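Local coordinates for protein mannan endo-1,4-beta-mannosidase (Bacillus subtilis, PDB 2WHK) that hydrolyses internal beta-1,4-mannosidic linkages in mannan, galactomannan and glucomannan, and takes part in the degradation of glucomannan, at residues 30-35 with 290-295; 145-150 with 206-211; 284-289 with 315-320. One frame throughout, in Å; residues are numbered along the deposited sequence.

Interaction 1: residues 30-35 with 290-295. With CA (calcium ion), chain D.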
loop_
_atom_site.group_PDB
_atom_site.type_symbol
_atom_site.label_atom_id
_atom_site.label_comp_id
_atom_site.label_asym_id
_atom_site.label_seq_id
_atom_site.Cartn_x
_atom_site.Cartn_y
_atom_site.Cartn_z
ATOM N N ASN A 30 -5.572 -10.935 17.739
ATOM C CA ASN A 30 -6.146 -10.482 16.470
ATOM C C ASN A 30 -5.946 -8.986 16.303
ATOM O O ASN A 30 -6.897 -8.217 16.189
ATOM C CB ASN A 30 -7.631 -10.876 16.373
ATOM C CG ASN A 30 -7.818 -12.353 16.103
ATOM O OD1 ASN A 30 -7.059 -12.956 15.343
ATOM N ND2 ASN A 30 -8.848 -12.946 16.709
ATOM N N ARG A 31 -4.674 -8.588 16.321
ATOM C CA ARG A 31 -4.299 -7.179 16.300
ATOM C C ARG A 31 -3.341 -6.808 15.172
ATOM O O ARG A 31 -2.991 -5.633 15.042
ATOM C CB ARG A 31 -3.698 -6.769 17.654
ATOM C CG ARG A 31 -2.579 -7.667 18.155
ATOM C CD ARG A 31 -2.078 -7.160 19.498
ATOM N NE ARG A 31 -1.263 -5.964 19.340
ATOM C CZ ARG A 31 -0.808 -5.216 20.346
ATOM N NH1 ARG A 31 -1.136 -5.501 21.607
ATOM N NH2 ARG A 31 -0.051 -4.154 20.080
ATOM N N VAL A 32 -2.930 -7.785 14.356
ATOM C CA VAL A 32 -2.098 -7.538 13.170
ATOM C C VAL A 32 -2.713 -8.271 11.983
ATOM O O VAL A 32 -2.762 -9.498 11.979
ATOM C CB VAL A 32 -0.649 -8.037 13.355
ATOM C CG1 VAL A 32 0.195 -7.762 12.099
ATOM C CG2 VAL A 32 -0.011 -7.390 14.587
ATOM N N LEU A 33 -3.194 -7.523 10.992
ATOM C CA LEU A 33 -3.761 -8.148 9.787
ATOM C C LEU A 33 -2.654 -8.781 8.960
ATOM O O LEU A 33 -1.654 -8.138 8.653
ATOM C CB LEU A 33 -4.523 -7.151 8.909
ATOM C CG LEU A 33 -5.997 -6.908 9.224
ATOM C CD1 LEU A 33 -6.158 -6.254 10.600
ATOM C CD2 LEU A 33 -6.646 -6.076 8.125
ATOM N N SER A 34 -2.844 -10.038 8.586
ATOM C CA SER A 34 -1.975 -10.660 7.605
ATOM C C SER A 34 -2.270 -10.107 6.218
ATOM O O SER A 34 -3.366 -9.597 5.938
ATOM C CB SER A 34 -2.163 -12.170 7.611
ATOM O OG SER A 34 -3.536 -12.493 7.438
ATOM N N GLY A 35 -1.282 -10.211 5.343
ATOM C CA GLY A 35 -1.434 -9.721 3.989
ATOM C C GLY A 35 -0.480 -10.369 3.018
ATOM O O GLY A 35 0.617 -10.802 3.392
ATOM N N PRO A 290 5.248 -3.235 18.194
ATOM C CA PRO A 290 3.909 -3.663 18.615
ATOM C C PRO A 290 2.730 -2.888 18.010
ATOM O O PRO A 290 1.634 -3.445 17.918
ATOM C CB PRO A 290 3.954 -3.510 20.145
ATOM C CG PRO A 290 5.000 -2.475 20.382
ATOM C CD PRO A 290 6.039 -2.713 19.323
ATOM N N LYS A 291 2.932 -1.648 17.571
ATOM C CA LYS A 291 1.822 -0.880 17.004
ATOM C C LYS A 291 1.504 -1.252 15.551
ATOM O O LYS A 291 0.588 -0.690 14.954
ATOM C CB LYS A 291 2.054 0.620 17.132
ATOM C CG LYS A 291 1.980 1.093 18.593
ATOM C CD LYS A 291 1.580 2.559 18.732
ATOM C CE LYS A 291 2.781 3.491 18.744
ATOM N NZ LYS A 291 2.466 4.769 19.461
ATOM N N THR A 292 2.264 -2.192 14.993
ATOM C CA THR A 292 1.990 -2.690 13.645
ATOM C C THR A 292 0.544 -3.173 13.559
ATOM O O THR A 292 0.129 -4.031 14.342
ATOM C CB THR A 292 2.915 -3.853 13.288
ATOM O OG1 THR A 292 4.281 -3.422 13.375
ATOM C CG2 THR A 292 2.617 -4.354 11.872
ATOM N N ILE A 293 -0.209 -2.637 12.601
ATOM C CA ILE A 293 -1.601 -3.063 12.393
ATOM C C ILE A 293 -1.779 -4.036 11.230
ATOM O O ILE A 293 -2.809 -4.707 11.148
ATOM C CB ILE A 293 -2.586 -1.857 12.232
ATOM C CG1 ILE A 293 -2.272 -1.003 10.999
ATOM C CG2 ILE A 293 -2.607 -1.000 13.496
ATOM C CD1 ILE A 293 -3.437 -0.122 10.546
ATOM N N TYR A 294 -0.785 -4.113 10.342
ATOM C CA TYR A 294 -0.793 -5.088 9.267
ATOM C C TYR A 294 0.569 -5.277 8.651
ATOM O O TYR A 294 1.462 -4.437 8.806
ATOM C CB TYR A 294 -1.845 -4.756 8.196
ATOM C CG TYR A 294 -1.512 -3.764 7.078
ATOM C CD1 TYR A 294 -0.732 -4.137 5.979
ATOM C CD2 TYR A 294 -2.091 -2.504 7.053
ATOM C CE1 TYR A 294 -0.488 -3.253 4.925
ATOM C CE2 TYR A 294 -1.865 -1.616 6.005
ATOM C CZ TYR A 294 -1.057 -1.995 4.942
ATOM O OH TYR A 294 -0.848 -1.134 3.899
ATOM N N PHE A 295 0.736 -6.419 7.997
ATOM C CA PHE A 295 1.881 -6.656 7.128
ATOM C C PHE A 295 1.372 -7.142 5.784
ATOM O O PHE A 295 0.320 -7.770 5.715
ATOM C CB PHE A 295 2.871 -7.659 7.735
ATOM C CG PHE A 295 2.345 -9.070 7.859
ATOM C CD1 PHE A 295 2.429 -9.959 6.793
ATOM C CD2 PHE A 295 1.801 -9.526 9.053
ATOM C CE1 PHE A 295 1.957 -11.253 6.911
ATOM C CE2 PHE A 295 1.335 -10.838 9.176
ATOM C CZ PHE A 295 1.407 -11.695 8.102
HETATM CA CA CA D . -6.379 -15.054 14.383
HETATM O O HOH W 1 -1.140 -4.464 16.797
HETATM O O HOH W 2 -5.587 -15.102 16.665
HETATM O O HOH W 3 -4.257 -16.505 14.371
HETATM O O HOH W 4 -6.717 -16.869 12.685
HETATM O O HOH W 5 -7.211 -17.193 15.526
#
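Leu33 and Tyr294 bridge the first and last strands of the (beta/alpha)8 barrel, 32-40 and 292-297, whose parallel pairing closes the cylinder typical of clan GH-A. Their CA atoms face each other, and Leu33 spans the residues on either side of Tyr294: Leu33 N donates to Ile293 O (2.8 Å), while Phe295 N donates to Leu33 O (3.0 Å). The CB atoms of Leu33 and Tyr294 touch at 3.7 Å beside this bridge. Beyond CB the tyrosine leads away from 30-35, toward strand 262-269, where Ala263 and Thr265 meet it; its side chain is about 8 Å from that of Glu266, by similarity the nucleophile.

Ahead of the bridge, a water takes up the bonding between the strands. It accepts from Arg31 NE (3.0 Å) and bonds to the carbonyl oxygens of Arg31 and Thr292, joining a side chain and both backbones through one molecule. The same guanidinium reaches further: a bend at chi3 (-75°) lets Arg31 NH2 donate to Pro290 O at 2.8 Å, from well above the carbonyl plane. Thus one arginine ties down the approach to the last strand, while its neighbour Asn30 belongs to a calcium site whose other protein ligands are Thr319 and Glu324.

At the far end Phe295 carries the apolar packing. With CG set between its backbone N and carbonyl carbon (chi1 67°), the ring swings over to the first strand. Val32 crosses it at about a right angle and puts CG1 at the ring edge, 3.9 Å from Phe295 CD2. Backbone covers one face: Gly35 N lies above the rim, and Ser34 CA makes a CH-pi contact, 3.9 Å from the centroid of the Phe295 ring.

Interaction 2: residues 145-150 with 206-211. With CA (calcium ion), chain E.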
loop_
_atom_site.group_PDB
_atom_site.type_symbol
_atom_site.label_atom_id
_atom_site.label_comp_id
_atom_site.label_asym_id
_atom_site.label_seq_id
_atom_site.Cartn_x
_atom_site.Cartn_y
_atom_site.Cartn_z
ATOM N N LYS A 145 -7.606 6.543 -15.732
ATOM C CA LYS A 145 -7.835 5.109 -15.885
ATOM C C LYS A 145 -7.801 4.379 -14.538
ATOM O O LYS A 145 -8.597 3.472 -14.303
ATOM C CB LYS A 145 -6.816 4.488 -16.843
ATOM C CG LYS A 145 -7.224 3.116 -17.356
ATOM C CD LYS A 145 -6.363 2.695 -18.536
ATOM C CE LYS A 145 -6.726 1.305 -19.026
ATOM N NZ LYS A 145 -5.660 0.699 -19.872
ATOM N N ILE A 146 -6.870 4.767 -13.676
ATOM C CA ILE A 146 -6.800 4.232 -12.318
ATOM C C ILE A 146 -8.104 4.545 -11.578
ATOM O O ILE A 146 -8.681 3.672 -10.942
ATOM C CB ILE A 146 -5.598 4.812 -11.540
ATOM C CG1 ILE A 146 -4.277 4.311 -12.138
ATOM C CG2 ILE A 146 -5.669 4.418 -10.073
ATOM C CD1 ILE A 146 -3.098 5.184 -11.836
ATOM N N ALA A 147 -8.571 5.787 -11.678
ATOM C CA ALA A 147 -9.817 6.201 -11.000
ATOM C C ALA A 147 -11.037 5.446 -11.528
ATOM O O ALA A 147 -11.932 5.098 -10.748
ATOM C CB ALA A 147 -10.031 7.720 -11.119
ATOM N N ASP A 148 -11.069 5.190 -12.840
ATOM C CA ASP A 148 -12.117 4.358 -13.440
ATOM C C ASP A 148 -12.143 2.987 -12.753
ATOM O O ASP A 148 -13.212 2.456 -12.446
ATOM C CB ASP A 148 -11.896 4.151 -14.948
ATOM C CG ASP A 148 -12.083 5.420 -15.774
ATOM O OD1 ASP A 148 -12.547 6.456 -15.262
ATOM O OD2 ASP A 148 -11.740 5.377 -16.973
ATOM N N GLY A 149 -10.966 2.413 -12.517
ATOM C CA GLY A 149 -10.871 1.131 -11.813
ATOM C C GLY A 149 -11.336 1.222 -10.364
ATOM O O GLY A 149 -12.123 0.390 -9.892
ATOM N N LEU A 150 -10.848 2.234 -9.653
ATOM C CA LEU A 150 -11.219 2.438 -8.254
ATOM C C LEU A 150 -12.723 2.675 -8.114
ATOM O O LEU A 150 -13.334 2.200 -7.159
ATOM C CB LEU A 150 -10.408 3.584 -7.629
ATOM C CG LEU A 150 -8.882 3.378 -7.580
ATOM C CD1 LEU A 150 -8.140 4.631 -7.078
ATOM C CD2 LEU A 150 -8.526 2.155 -6.728
ATOM N N ARG A 206 -12.677 13.126 -8.882
ATOM C CA ARG A 206 -13.355 11.855 -9.119
ATOM C C ARG A 206 -14.240 11.365 -7.960
ATOM O O ARG A 206 -14.904 10.335 -8.097
ATOM C CB ARG A 206 -12.322 10.791 -9.510
ATOM C CG ARG A 206 -11.517 11.168 -10.766
ATOM C CD ARG A 206 -12.394 11.279 -12.030
ATOM N NE ARG A 206 -13.106 10.034 -12.308
ATOM C CZ ARG A 206 -12.666 9.056 -13.094
ATOM N NH1 ARG A 206 -11.502 9.163 -13.740
ATOM N NH2 ARG A 206 -13.405 7.962 -13.245
ATOM N N GLY A 207 -14.263 12.098 -6.847
ATOM C CA GLY A 207 -15.221 11.839 -5.755
ATOM C C GLY A 207 -15.111 10.461 -5.113
ATOM O O GLY A 207 -16.106 9.895 -4.658
ATOM N N LEU A 208 -13.898 9.918 -5.065
ATOM C CA LEU A 208 -13.690 8.560 -4.559
ATOM C C LEU A 208 -13.577 8.563 -3.027
ATOM O O LEU A 208 -12.591 9.040 -2.465
ATOM C CB LEU A 208 -12.459 7.931 -5.224
ATOM C CG LEU A 208 -12.590 7.752 -6.744
ATOM C CD1 LEU A 208 -11.248 7.360 -7.357
ATOM C CD2 LEU A 208 -13.666 6.746 -7.117
ATOM N N ASP A 209 -14.614 8.046 -2.360
ATOM C CA ASP A 209 -14.737 8.139 -0.899
ATOM C C ASP A 209 -14.468 6.830 -0.145
ATOM O O ASP A 209 -14.804 6.692 1.038
ATOM C CB ASP A 209 -16.127 8.684 -0.553
ATOM C CG ASP A 209 -16.278 10.148 -0.920
ATOM O OD1 ASP A 209 -15.283 10.894 -0.797
ATOM O OD2 ASP A 209 -17.397 10.557 -1.319
ATOM N N HIS A 210 -13.806 5.896 -0.813
ATOM C CA HIS A 210 -13.570 4.566 -0.258
ATOM C C HIS A 210 -12.078 4.288 -0.075
ATOM O O HIS A 210 -11.688 3.144 0.160
ATOM C CB HIS A 210 -14.195 3.496 -1.166
ATOM C CG HIS A 210 -13.581 3.423 -2.530
ATOM N ND1 HIS A 210 -13.246 4.547 -3.256
ATOM C CD2 HIS A 210 -13.237 2.364 -3.301
ATOM C CE1 HIS A 210 -12.721 4.182 -4.413
ATOM N NE2 HIS A 210 -12.707 2.863 -4.465
ATOM N N LEU A 211 -11.256 5.332 -0.158
ATOM C CA LEU A 211 -9.805 5.171 -0.130
ATOM C C LEU A 211 -9.216 5.522 1.230
ATOM O O LEU A 211 -9.512 6.574 1.810
ATOM C CB LEU A 211 -9.137 6.006 -1.230
ATOM C CG LEU A 211 -9.689 5.842 -2.651
ATOM C CD1 LEU A 211 -8.973 6.766 -3.625
ATOM C CD2 LEU A 211 -9.602 4.397 -3.124
HETATM CA CA CA E . -18.038 8.727 -5.291
HETATM O O HOH W 6 -16.955 8.806 -7.466
HETATM O O HOH W 7 -18.891 9.685 -3.327
HETATM O O HOH W 8 -20.084 8.089 -6.260
#
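Arg206 NH2 meets Asp148 OD1 at 2.7 Å in a fairly straight hydrogen bond that forms the core of a salt bridge. The oxygen lies close to the guanidinium plane and is approached nearly along its own C-O axis, but the carboxylate is rotated, the two planes standing 60° apart. Across this contact it is OD1 that takes the bonds, and Arg206 NH1 adds a weak second one to it at 3.3 Å. Ala147 CB presses on one guanidinium face, 3.3 Å from Arg206 NH1, while Arg206 CG also rests against this methyl. The side chain wraps round it through bends at chi2 (-64°) and chi3 (-58°).

Next to this ion pair the contact turns apolar. Leu208 CD1 fits between two residues one helical turn apart, 4.0 Å from Ala147 CB and 3.9 Å from Leu150 CB. Deeper in, Leu150 CD1 touches Leu211 CD1 at 4.1 Å, their side chains crossing at about a right angle. His210 NE2 donates a weak hydrogen bond to Leu150 O.

These residues join one outer helix of the TIM barrel, 134-154, to the loop that leads from helix 185-205 into strand 211-215, at the end of the barrel remote from the catalytic residues. Second-shell groups fix the arginine, since NH1 also donates to Ser144 O and Tyr201 OH. A leucine in place of Arg206 would probably leave the Asp148 carboxylate without its charged mate and both of those oxygens without this donor.

Further out, Gly207 leaves the helical conformation with positive phi, and its O binds a calcium ion at 2.3 Å. Glu154, from the same helix as Asp148, supplies the other protein ligand and also accepts from Asp209 N, while a calcium-bound water donates to Arg206 O.

Interaction 3: residues 284-289 with 315-320. With CA (calcium ion), chain D.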
loop_
_atom_site.group_PDB
_atom_site.type_symbol
_atom_site.label_atom_id
_atom_site.label_comp_id
_atom_site.label_asym_id
_atom_site.label_seq_id
_atom_site.Cartn_x
_atom_site.Cartn_y
_atom_site.Cartn_z
ATOM N N ALA A 284 9.123 -10.600 16.376
ATOM C CA ALA A 284 9.766 -9.287 16.405
ATOM C C ALA A 284 8.747 -8.150 16.521
ATOM O O ALA A 284 8.991 -7.145 17.195
ATOM C CB ALA A 284 10.667 -9.100 15.162
ATOM N N ILE A 285 7.589 -8.310 15.884
ATOM C CA ILE A 285 6.514 -7.332 16.036
ATOM C C ILE A 285 6.130 -7.165 17.514
ATOM O O ILE A 285 5.964 -6.048 17.977
ATOM C CB ILE A 285 5.273 -7.697 15.166
ATOM C CG1 ILE A 285 5.562 -7.355 13.706
ATOM C CG2 ILE A 285 4.013 -6.949 15.635
ATOM C CD1 ILE A 285 4.496 -7.869 12.708
ATOM N N LYS A 286 6.004 -8.274 18.238
ATOM C CA LYS A 286 5.574 -8.251 19.656
ATOM C C LYS A 286 6.565 -7.512 20.550
ATOM O O LYS A 286 6.170 -6.876 21.528
ATOM C CB LYS A 286 5.387 -9.674 20.187
ATOM C CG LYS A 286 4.290 -10.431 19.473
ATOM C CD LYS A 286 4.003 -11.776 20.110
ATOM C CE LYS A 286 3.101 -12.584 19.199
ATOM N NZ LYS A 286 2.805 -13.944 19.718
ATOM N N GLN A 287 7.844 -7.606 20.203
ATOM C CA GLN A 287 8.920 -7.035 21.028
ATOM C C GLN A 287 9.302 -5.628 20.578
ATOM O O GLN A 287 9.462 -4.724 21.411
ATOM C CB GLN A 287 10.139 -7.959 20.994
ATOM C CG GLN A 287 11.330 -7.444 21.805
ATOM C CD GLN A 287 12.489 -8.425 21.919
ATOM O OE1 GLN A 287 12.415 -9.567 21.471
ATOM N NE2 GLN A 287 13.570 -7.976 22.555
ATOM N N LYS A 288 9.458 -5.445 19.264
ATOM C CA LYS A 288 10.031 -4.224 18.693
ATOM C C LYS A 288 9.041 -3.305 17.987
ATOM O O LYS A 288 9.259 -2.093 17.926
ATOM C CB LYS A 288 11.125 -4.593 17.687
ATOM C CG LYS A 288 12.284 -5.388 18.264
ATOM C CD LYS A 288 13.117 -4.529 19.201
ATOM C CE LYS A 288 14.442 -5.183 19.524
ATOM N NZ LYS A 288 15.272 -4.294 20.385
ATOM N N TYR A 289 7.989 -3.877 17.396
ATOM C CA TYR A 289 7.073 -3.108 16.551
ATOM C C TYR A 289 5.598 -3.376 16.907
ATOM O O TYR A 289 4.769 -3.672 16.022
ATOM C CB TYR A 289 7.312 -3.428 15.064
ATOM C CG TYR A 289 8.747 -3.741 14.679
ATOM C CD1 TYR A 289 9.729 -2.754 14.677
ATOM C CD2 TYR A 289 9.119 -5.032 14.312
ATOM C CE1 TYR A 289 11.048 -3.053 14.325
ATOM C CE2 TYR A 289 10.421 -5.338 13.963
ATOM C CZ TYR A 289 11.387 -4.342 13.974
ATOM O OH TYR A 289 12.688 -4.650 13.632
ATOM N N HIS A 315 -1.024 -18.676 12.555
ATOM C CA HIS A 315 -1.739 -19.165 13.735
ATOM C C HIS A 315 -1.354 -18.435 15.018
ATOM O O HIS A 315 -1.964 -18.650 16.069
ATOM C CB HIS A 315 -1.556 -20.677 13.858
ATOM C CG HIS A 315 -2.178 -21.431 12.727
ATOM N ND1 HIS A 315 -3.513 -21.308 12.413
ATOM C CD2 HIS A 315 -1.659 -22.304 11.831
ATOM C CE1 HIS A 315 -3.791 -22.075 11.375
ATOM N NE2 HIS A 315 -2.681 -22.683 10.997
ATOM N N ASP A 316 -0.374 -17.538 14.933
ATOM C CA ASP A 316 -0.034 -16.690 16.076
ATOM C C ASP A 316 -1.283 -15.974 16.597
ATOM O O ASP A 316 -2.104 -15.491 15.818
ATOM C CB ASP A 316 1.032 -15.661 15.707
ATOM C CG ASP A 316 1.671 -15.036 16.927
ATOM O OD1 ASP A 316 1.057 -14.137 17.540
ATOM O OD2 ASP A 316 2.789 -15.465 17.272
ATOM N N SER A 317 -1.425 -15.891 17.918
ATOM C CA SER A 317 -2.606 -15.259 18.508
ATOM C C SER A 317 -2.793 -13.792 18.085
ATOM O O SER A 317 -3.905 -13.281 18.085
ATOM C CB SER A 317 -2.558 -15.358 20.036
ATOM O OG SER A 317 -1.470 -14.610 20.547
ATOM N N TRP A 318 -1.713 -13.113 17.715
ATOM C CA TRP A 318 -1.808 -11.721 17.283
ATOM C C TRP A 318 -2.347 -11.561 15.850
ATOM O O TRP A 318 -2.837 -10.490 15.486
ATOM C CB TRP A 318 -0.435 -11.048 17.353
ATOM C CG TRP A 318 -0.009 -10.641 18.733
ATOM C CD1 TRP A 318 -0.162 -11.347 19.888
ATOM C CD2 TRP A 318 0.659 -9.425 19.085
ATOM N NE1 TRP A 318 0.360 -10.641 20.945
ATOM C CE2 TRP A 318 0.876 -9.459 20.480
ATOM C CE3 TRP A 318 1.100 -8.315 18.357
ATOM C CZ2 TRP A 318 1.510 -8.420 21.159
ATOM C CZ3 TRP A 318 1.725 -7.285 19.026
ATOM C CH2 TRP A 318 1.917 -7.339 20.421
ATOM N N THR A 319 -2.239 -12.616 15.044
ATOM C CA THR A 319 -2.512 -12.509 13.614
ATOM C C THR A 319 -4.007 -12.589 13.302
ATOM O O THR A 319 -4.684 -13.550 13.680
ATOM C CB THR A 319 -1.724 -13.556 12.824
ATOM O OG1 THR A 319 -0.346 -13.479 13.208
ATOM C CG2 THR A 319 -1.842 -13.305 11.323
ATOM N N LEU A 320 -4.501 -11.556 12.620
ATOM C CA LEU A 320 -5.902 -11.442 12.233
ATOM C C LEU A 320 -5.991 -11.759 10.742
ATOM O O LEU A 320 -5.381 -11.084 9.916
ATOM C CB LEU A 320 -6.410 -10.030 12.530
ATOM C CG LEU A 320 -7.911 -9.755 12.437
ATOM C CD1 LEU A 320 -8.258 -8.465 13.162
ATOM C CD2 LEU A 320 -8.409 -9.713 10.973
HETATM CA CA CA D . -6.379 -15.054 14.383
HETATM O O HOH W 3 -4.257 -16.505 14.371
HETATM O O HOH W 2 -5.587 -15.102 16.665
HETATM O O HOH W 4 -6.717 -16.869 12.685
HETATM O O HOH W 5 -7.211 -17.193 15.526
#
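Lys286, on barrel helix 278-288, reaches across one face of Trp318 to Asp316, which opens an Asx turn. Asp316 also starts a type I beta turn closed by Thr319 N donating to Asp316 O.

The lysine is extended throughout beyond CG, and its first torsion (chi1 -63°) sets CG beside the backbone N. From there the chain runs obliquely over the indole: CG stands 3.6 Å above the ring plane, and CE lies over the five-membered ring, 3.6 Å from its centroid in a CH-pi contact. Lys286 NZ passes beyond the ring centre, giving an off-centre cation-pi contact with the same ring. It then grips both carboxylate oxygens, Asp316 OD1 at 2.8 Å through the syn lone pair and Asp316 OD2 at 2.9 Å in a weaker bond. Aspartate and lysine come from opposite directions, with the ammonium set against both carboxylate oxygens and the methylenes on the tryptophan.

Asp316 holds its CG anti to the backbone N (chi1 -164°), which turns OD1 back over the following residues. There the anti lone pair of OD1 accepts from Trp318 N at 3.0 Å, so one oxygen serves the salt bridge and the Asx turn on different sides. This anchors the backbone of the residue whose ring carries the lysine.

The six-membered end of the indole leans on the helix, with Ile285 CG2 sliding past it at 4.1 Å from Trp318 CZ3. On the ring face opposite Lys286 lies Arg31, in a second cation-pi contact, leaving the indole between two cationic side chains.

The turn also frames a calcium site shared with Asn30 and Glu324. Thr319 O binds the ion at 2.4 Å, and two calcium-bound waters donate to Asp316 O and Ser317 O.

Interactions 1 and 3 adjoin, their centres 7 Å apart: strand 32-40 pairs with 292-297 in one and borders strand 319-320, and both share a calcium ion with its waters. Arg31 and Val32 probably hydrogen-bond through their backbones to Trp318 and Leu320. Their segments alternate along the chain, so helix 278-288 with strand 292-297 and the stretch after the barrel are both fastened to the first strand. Interaction 2 joins parts that fall between the two halves of interaction 1 in sequence. It lies beyond the chain's centre, 26 Å and 33 Å between centres from interactions 1 and 3, with a separate calcium site. Barrel closure and this helix-loop contact thus each have a calcium ion nearby.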